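Local coordinates for protein tannase (PDB 6YQ4) that hydrolyses gallotannins, detoxifying them and so helping its pathogenic bacterium resist them, on an alpha/beta-hydrolase-type fold, at residues A[217-222]-A[347-352]; A[227-232]-A[255-260]. All coordinates share one frame; numbering follows the deposited sequence.

Contact 1: residues A[217-222]-A[347-352]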
loop_
_atom_site.group_PDB
_atom_site.type_symbol
_atom_site.label_atom_id
_atom_site.label_comp_id
_atom_site.label_asym_id
_atom_site.label_seq_id
_atom_site.Cartn_x
_atom_site.Cartn_y
_atom_site.Cartn_z
ATOM N N SER A 217 4.074 2.577 17.531
ATOM C CA SER A 217 3.609 1.855 18.713
ATOM C C SER A 217 3.212 0.429 18.366
ATOM O O SER A 217 3.473 -0.503 19.138
ATOM C CB SER A 217 2.429 2.586 19.359
ATOM O OG SER A 217 1.361 2.726 18.431
ATOM N N ALA A 218 2.572 0.236 17.216
ATOM C CA ALA A 218 2.167 -1.108 16.839
ATOM C C ALA A 218 3.383 -1.990 16.608
ATOM O O ALA A 218 3.380 -3.175 16.971
ATOM C CB ALA A 218 1.271 -1.063 15.600
ATOM N N TYR A 219 4.445 -1.422 16.037
ATOM C CA TYR A 219 5.637 -2.214 15.731
ATOM C C TYR A 219 6.364 -2.642 17.001
ATOM O O TYR A 219 6.911 -3.747 17.064
ATOM C CB TYR A 219 6.562 -1.410 14.827
ATOM C CG TYR A 219 7.602 -2.233 14.088
ATOM C CD1 TYR A 219 8.862 -2.435 14.637
ATOM C CD2 TYR A 219 7.312 -2.833 12.871
ATOM C CE1 TYR A 219 9.831 -3.187 13.961
ATOM C CE2 TYR A 219 8.267 -3.585 12.185
ATOM C CZ TYR A 219 9.535 -3.751 12.743
ATOM O OH TYR A 219 10.504 -4.490 12.095
ATOM N N GLU A 220 6.348 -1.803 18.028
ATOM C CA GLU A 220 6.968 -2.142 19.295
ATOM C C GLU A 220 6.072 -3.013 20.164
ATOM O O GLU A 220 6.571 -3.850 20.916
ATOM C CB GLU A 220 7.350 -0.848 20.016
ATOM C CG GLU A 220 8.433 -0.074 19.257
ATOM C CD GLU A 220 9.561 -0.989 18.793
ATOM O OE1 GLU A 220 10.016 -0.839 17.644
ATOM O OE2 GLU A 220 10.001 -1.865 19.582
ATOM N N TRP A 221 4.756 -2.824 20.095
ATOM C CA TRP A 221 3.848 -3.793 20.689
ATOM C C TRP A 221 4.151 -5.206 20.188
ATOM O O TRP A 221 4.368 -6.127 20.982
ATOM C CB TRP A 221 2.403 -3.397 20.389
ATOM C CG TRP A 221 1.449 -4.416 20.870
ATOM C CD1 TRP A 221 1.106 -4.673 22.159
ATOM C CD2 TRP A 221 0.736 -5.348 20.064
ATOM N NE1 TRP A 221 0.211 -5.716 22.214
ATOM C CE2 TRP A 221 -0.028 -6.153 20.937
ATOM C CE3 TRP A 221 0.691 -5.605 18.693
ATOM C CZ2 TRP A 221 -0.850 -7.172 20.478
ATOM C CZ3 TRP A 221 -0.132 -6.622 18.243
ATOM C CH2 TRP A 221 -0.893 -7.390 19.131
ATOM N N MET A 222 4.223 -5.381 18.871
ATOM C CA MET A 222 4.604 -6.678 18.317
ATOM C C MET A 222 6.030 -7.096 18.708
ATOM O O MET A 222 6.248 -8.219 19.175
ATOM C CB MET A 222 4.453 -6.646 16.804
ATOM C CG MET A 222 4.258 -8.021 16.206
ATOM S SD MET A 222 3.139 -8.054 14.805
ATOM C CE MET A 222 1.727 -7.344 15.587
ATOM N N GLY A 347 12.242 -14.762 14.273
ATOM C CA GLY A 347 13.281 -14.157 13.469
ATOM C C GLY A 347 13.984 -13.037 14.224
ATOM O O GLY A 347 13.675 -12.717 15.373
ATOM N N ASP A 348 14.957 -12.426 13.552
ATOM C CA ASP A 348 15.470 -11.135 13.993
ATOM C C ASP A 348 14.484 -10.051 13.604
ATOM O O ASP A 348 13.820 -10.141 12.579
ATOM C CB ASP A 348 16.809 -10.812 13.336
ATOM C CG ASP A 348 17.983 -11.413 14.055
ATOM O OD1 ASP A 348 17.865 -11.887 15.207
ATOM O OD2 ASP A 348 19.047 -11.408 13.435
ATOM N N ARG A 349 14.399 -9.008 14.413
ATOM C CA ARG A 349 13.587 -7.857 14.050
ATOM C C ARG A 349 14.206 -7.168 12.838
ATOM O O ARG A 349 15.390 -7.319 12.563
ATOM C CB ARG A 349 13.467 -6.889 15.241
ATOM C CG ARG A 349 13.979 -5.464 15.007
ATOM C CD ARG A 349 14.461 -4.752 16.288
ATOM N NE ARG A 349 13.599 -4.939 17.458
ATOM C CZ ARG A 349 12.746 -4.031 17.934
ATOM N NH1 ARG A 349 12.016 -4.308 19.004
ATOM N NH2 ARG A 349 12.606 -2.851 17.340
ATOM N N MET A 350 13.389 -6.413 12.106
ATOM C CA MET A 350 13.885 -5.682 10.945
ATOM C C MET A 350 14.203 -4.220 11.264
ATOM O O MET A 350 15.366 -3.827 11.330
ATOM C CB MET A 350 12.869 -5.741 9.822
ATOM C CG MET A 350 13.474 -5.442 8.487
ATOM S SD MET A 350 12.250 -5.093 7.242
ATOM C CE MET A 350 12.952 -3.639 6.447
ATOM N N LYS A 351 13.182 -3.398 11.435
ATOM C CA LYS A 351 13.418 -1.989 11.679
ATOM C C LYS A 351 13.717 -1.752 13.156
ATOM O O LYS A 351 13.321 -2.527 14.028
ATOM C CB LYS A 351 12.207 -1.167 11.230
ATOM C CG LYS A 351 11.816 -1.421 9.783
ATOM C CD LYS A 351 10.952 -0.318 9.213
ATOM C CE LYS A 351 10.726 -0.557 7.733
ATOM N NZ LYS A 351 9.566 0.241 7.190
ATOM N N SER A 352 14.444 -0.665 13.430
ATOM C CA SER A 352 14.795 -0.240 14.773
ATOM C C SER A 352 13.871 0.879 15.248
ATOM O O SER A 352 13.436 1.709 14.447
ATOM C CB SER A 352 16.249 0.239 14.825
ATOM O OG SER A 352 17.087 -0.717 14.213
#
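Tyr219 of helix 212-223 reaches the loop 347-352 with the end of its ring, where its hydroxyl accepts the backbone N-H of Lys351 (N to OH 3.0 Å, 157° at the hydrogen). A second, weak bond comes from Met350 N to the same OH at 3.5 Å. A chi1 of -162° sets CG of Tyr219 opposite the backbone N, and the ring runs out across the Lys351 side chain at about a right angle, its CZ 4.0 Å from Lys351 CB. The next residue, Glu220, meets Arg349 in an end-on salt bridge, described here for one of the two conformers of Arg349, so its geometry is less certain. Arg349 NH1 meets Glu220 OE2 at 3.2 Å and NH2 meets OE1 at 3.3 Å, each oxygen using its syn lone pair, with the carboxylate and guanidinium planes 21° apart. The bend at Glu220 chi2 swings the carboxylate toward the loop.

Outer partners fix these groups. Tyr219 OH also bonds the carbonyl of Lys445, Ser265 OG bonds Glu220 OE2, and Val226 O takes the NE of Arg349. Lys351 NZ turns away to Asp446 O and a glycerol. Tyrosine suits its place because one hydroxyl can accept from the loop and donate to Lys445. Burying a carboxylate beside a guanidinium should pay for both charges and favour their ionised forms.

Contact 2: residues A[227-232]-A[255-260]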
loop_
_atom_site.group_PDB
_atom_site.type_symbol
_atom_site.label_atom_id
_atom_site.label_comp_id
_atom_site.label_asym_id
_atom_site.label_seq_id
_atom_site.Cartn_x
_atom_site.Cartn_y
_atom_site.Cartn_z
ATOM N N ASN A 227 15.774 -7.811 20.408
ATOM C CA ASN A 227 16.777 -6.761 20.546
ATOM C C ASN A 227 17.952 -6.906 19.585
ATOM O O ASN A 227 18.903 -6.122 19.665
ATOM C CB ASN A 227 17.283 -6.712 21.987
ATOM C CG ASN A 227 16.205 -6.259 22.953
ATOM O OD1 ASN A 227 15.302 -5.500 22.582
ATOM N ND2 ASN A 227 16.288 -6.722 24.190
ATOM N N SER A 228 17.909 -7.868 18.677
ATOM C CA SER A 228 18.896 -7.979 17.610
ATOM C C SER A 228 18.161 -7.900 16.279
ATOM O O SER A 228 17.150 -8.585 16.093
ATOM C CB SER A 228 19.672 -9.287 17.726
ATOM O OG SER A 228 18.892 -10.351 17.218
ATOM N N TYR A 229 18.641 -7.052 15.372
ATOM C CA TYR A 229 17.959 -6.788 14.112
ATOM C C TYR A 229 18.796 -7.258 12.926
ATOM O O TYR A 229 19.986 -7.574 13.053
ATOM C CB TYR A 229 17.635 -5.291 13.957
ATOM C CG TYR A 229 18.867 -4.384 14.041
ATOM C CD1 TYR A 229 19.335 -3.925 15.262
ATOM C CD2 TYR A 229 19.559 -4.003 12.893
ATOM C CE1 TYR A 229 20.457 -3.116 15.343
ATOM C CE2 TYR A 229 20.671 -3.193 12.962
ATOM C CZ TYR A 229 21.117 -2.752 14.188
ATOM O OH TYR A 229 22.230 -1.953 14.257
ATOM N N SER A 230 18.141 -7.311 11.761
ATOM C CA SER A 230 18.809 -7.421 10.468
ATOM C C SER A 230 17.829 -7.017 9.378
ATOM O O SER A 230 16.666 -7.416 9.400
ATOM C CB SER A 230 19.360 -8.821 10.188
ATOM O OG SER A 230 18.378 -9.808 10.381
ATOM N N ARG A 231 18.319 -6.232 8.429
ATOM C CA ARG A 231 17.485 -5.569 7.439
ATOM C C ARG A 231 18.368 -5.168 6.272
ATOM O O ARG A 231 19.591 -5.039 6.401
ATOM C CB ARG A 231 16.800 -4.324 8.022
ATOM C CG ARG A 231 17.810 -3.239 8.536
ATOM C CD ARG A 231 17.072 -1.990 9.052
ATOM N NE ARG A 231 17.925 -1.094 9.832
ATOM C CZ ARG A 231 18.040 -1.100 11.160
ATOM N NH1 ARG A 231 17.361 -1.969 11.887
ATOM N NH2 ARG A 231 18.853 -0.239 11.766
ATOM N N MET A 232 17.737 -4.951 5.131
ATOM C CA MET A 232 18.466 -4.338 4.041
ATOM C C MET A 232 18.569 -2.850 4.319
ATOM O O MET A 232 17.667 -2.250 4.909
ATOM C CB MET A 232 17.794 -4.634 2.701
ATOM C CG MET A 232 18.085 -6.069 2.261
ATOM S SD MET A 232 16.945 -6.850 1.102
ATOM C CE MET A 232 17.956 -8.247 0.571
ATOM N N GLY A 255 22.846 -5.875 13.924
ATOM C CA GLY A 255 23.447 -5.499 15.182
ATOM C C GLY A 255 22.452 -5.716 16.300
ATOM O O GLY A 255 21.464 -6.425 16.132
ATOM N N ASN A 256 22.720 -5.079 17.436
ATOM C CA ASN A 256 21.904 -5.178 18.636
ATOM C C ASN A 256 21.416 -3.797 19.057
ATOM O O ASN A 256 22.188 -2.835 19.071
ATOM C CB ASN A 256 22.700 -5.819 19.774
ATOM C CG ASN A 256 23.143 -7.231 19.448
ATOM O OD1 ASN A 256 24.334 -7.530 19.415
ATOM N ND2 ASN A 256 22.178 -8.111 19.213
ATOM N N LEU A 257 20.140 -3.710 19.421
ATOM C CA LEU A 257 19.565 -2.455 19.890
ATOM C C LEU A 257 20.360 -1.874 21.058
ATOM O O LEU A 257 20.712 -2.584 22.004
ATOM C CB LEU A 257 18.110 -2.671 20.317
ATOM C CG LEU A 257 17.006 -2.954 19.291
ATOM C CD1 LEU A 257 15.592 -2.840 19.939
ATOM C CD2 LEU A 257 17.135 -2.027 18.100
ATOM N N THR A 258 20.625 -0.572 20.999
ATOM C CA THR A 258 21.273 0.086 22.117
ATOM C C THR A 258 20.314 0.168 23.300
ATOM O O THR A 258 19.115 -0.105 23.189
ATOM C CB THR A 258 21.735 1.484 21.731
ATOM O OG1 THR A 258 20.583 2.283 21.441
ATOM C CG2 THR A 258 22.624 1.411 20.514
ATOM N N ASN A 259 20.857 0.565 24.454
ATOM C CA ASN A 259 20.023 0.648 25.646
ATOM C C ASN A 259 18.937 1.706 25.502
ATOM O O ASN A 259 17.811 1.511 25.975
ATOM C CB ASN A 259 20.883 0.919 26.868
ATOM C CG ASN A 259 21.278 -0.352 27.566
ATOM O OD1 ASN A 259 20.547 -1.347 27.525
ATOM N ND2 ASN A 259 22.423 -0.332 28.226
ATOM N N ASP A 260 19.253 2.829 24.847
ATOM C CA ASP A 260 18.241 3.854 24.622
ATOM C C ASP A 260 17.181 3.363 23.660
ATOM O O ASP A 260 15.991 3.663 23.826
ATOM C CB ASP A 260 18.883 5.135 24.084
ATOM C CG ASP A 260 19.336 6.061 25.188
ATOM O OD1 ASP A 260 18.681 6.088 26.257
ATOM O OD2 ASP A 260 20.348 6.768 24.978
#
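Asn227 and Leu257 open the pairing of the two segments: Leu257 N donates to Asn227 O at 2.7 Å, a short and fairly straight bond (162° at the hydrogen). One pair along, Ser228 and Asn256 form an antiparallel non-hydrogen-bonded pair, and Tyr229 with Gly255 the hydrogen-bonded one that follows. There Tyr229 N gives its hydrogen to Gly255 O at 3.0 Å, while the return bond from Gly255 N to Tyr229 O is weak, at 3.4 Å. Both strong acceptors also receive a CA-H contact: Asn256 CA lies 3.3 Å from Asn227 O, and Ser228 CA as far from Gly255 O. Outward from the pair, the backbone of Ser228 also binds the loop 347-352, through the backbone of Arg349.

The Tyr229 ring folds back over Gly255, because chi1 of 57° places CG between its own N and carbonyl carbon. Gly255 CA sits 4.1 Å from the ring centroid, 27° off the normal, in a CH-pi contact over the face. Glycine fits here, since its backbone can lie against the ring face, where a CB would collide with the Tyr229 hydroxyl. Leu257 adds an apolar touch, CD2 to Tyr229 CD1 at 4.1 Å, and its CD1 approaches Asn227 OD1; its buried side chain also packs on Ile262 and Pro353.

Beyond Leu257 the chain turns into helix 259-279. Thr258 is its N-cap: its OG1 caps a backbone N of the first turn, while Glu261 OE1 accepts from Thr258 N, the reciprocal bonding of a capping box. A two-stranded antiparallel ribbon, joined by a long helix-bearing connection and not a tight turn, thus leads through Leu257 and the N-cap Thr258 into helix 259-279.

In the fold
Contacts 1 and 2 lie with their centres 10 Å apart on the same side of the molecule. Along the chain, helix 212-223 leads to strand 228-232, which pairs with strand 252-256 before helix 259-279, and the loop 347-352 returns much later to meet the helix and ribbon. Arg231 NH1 links them, bonding Ser352 OG and Met350 O, so that the loop is held from both the helix and the strand. All four segments fall between strands 202-206 and 435-439 of the main sheet, the position where alpha/beta hydrolases commonly insert a lid or cap; this is consistent with such a role here, remote from the magnesium site.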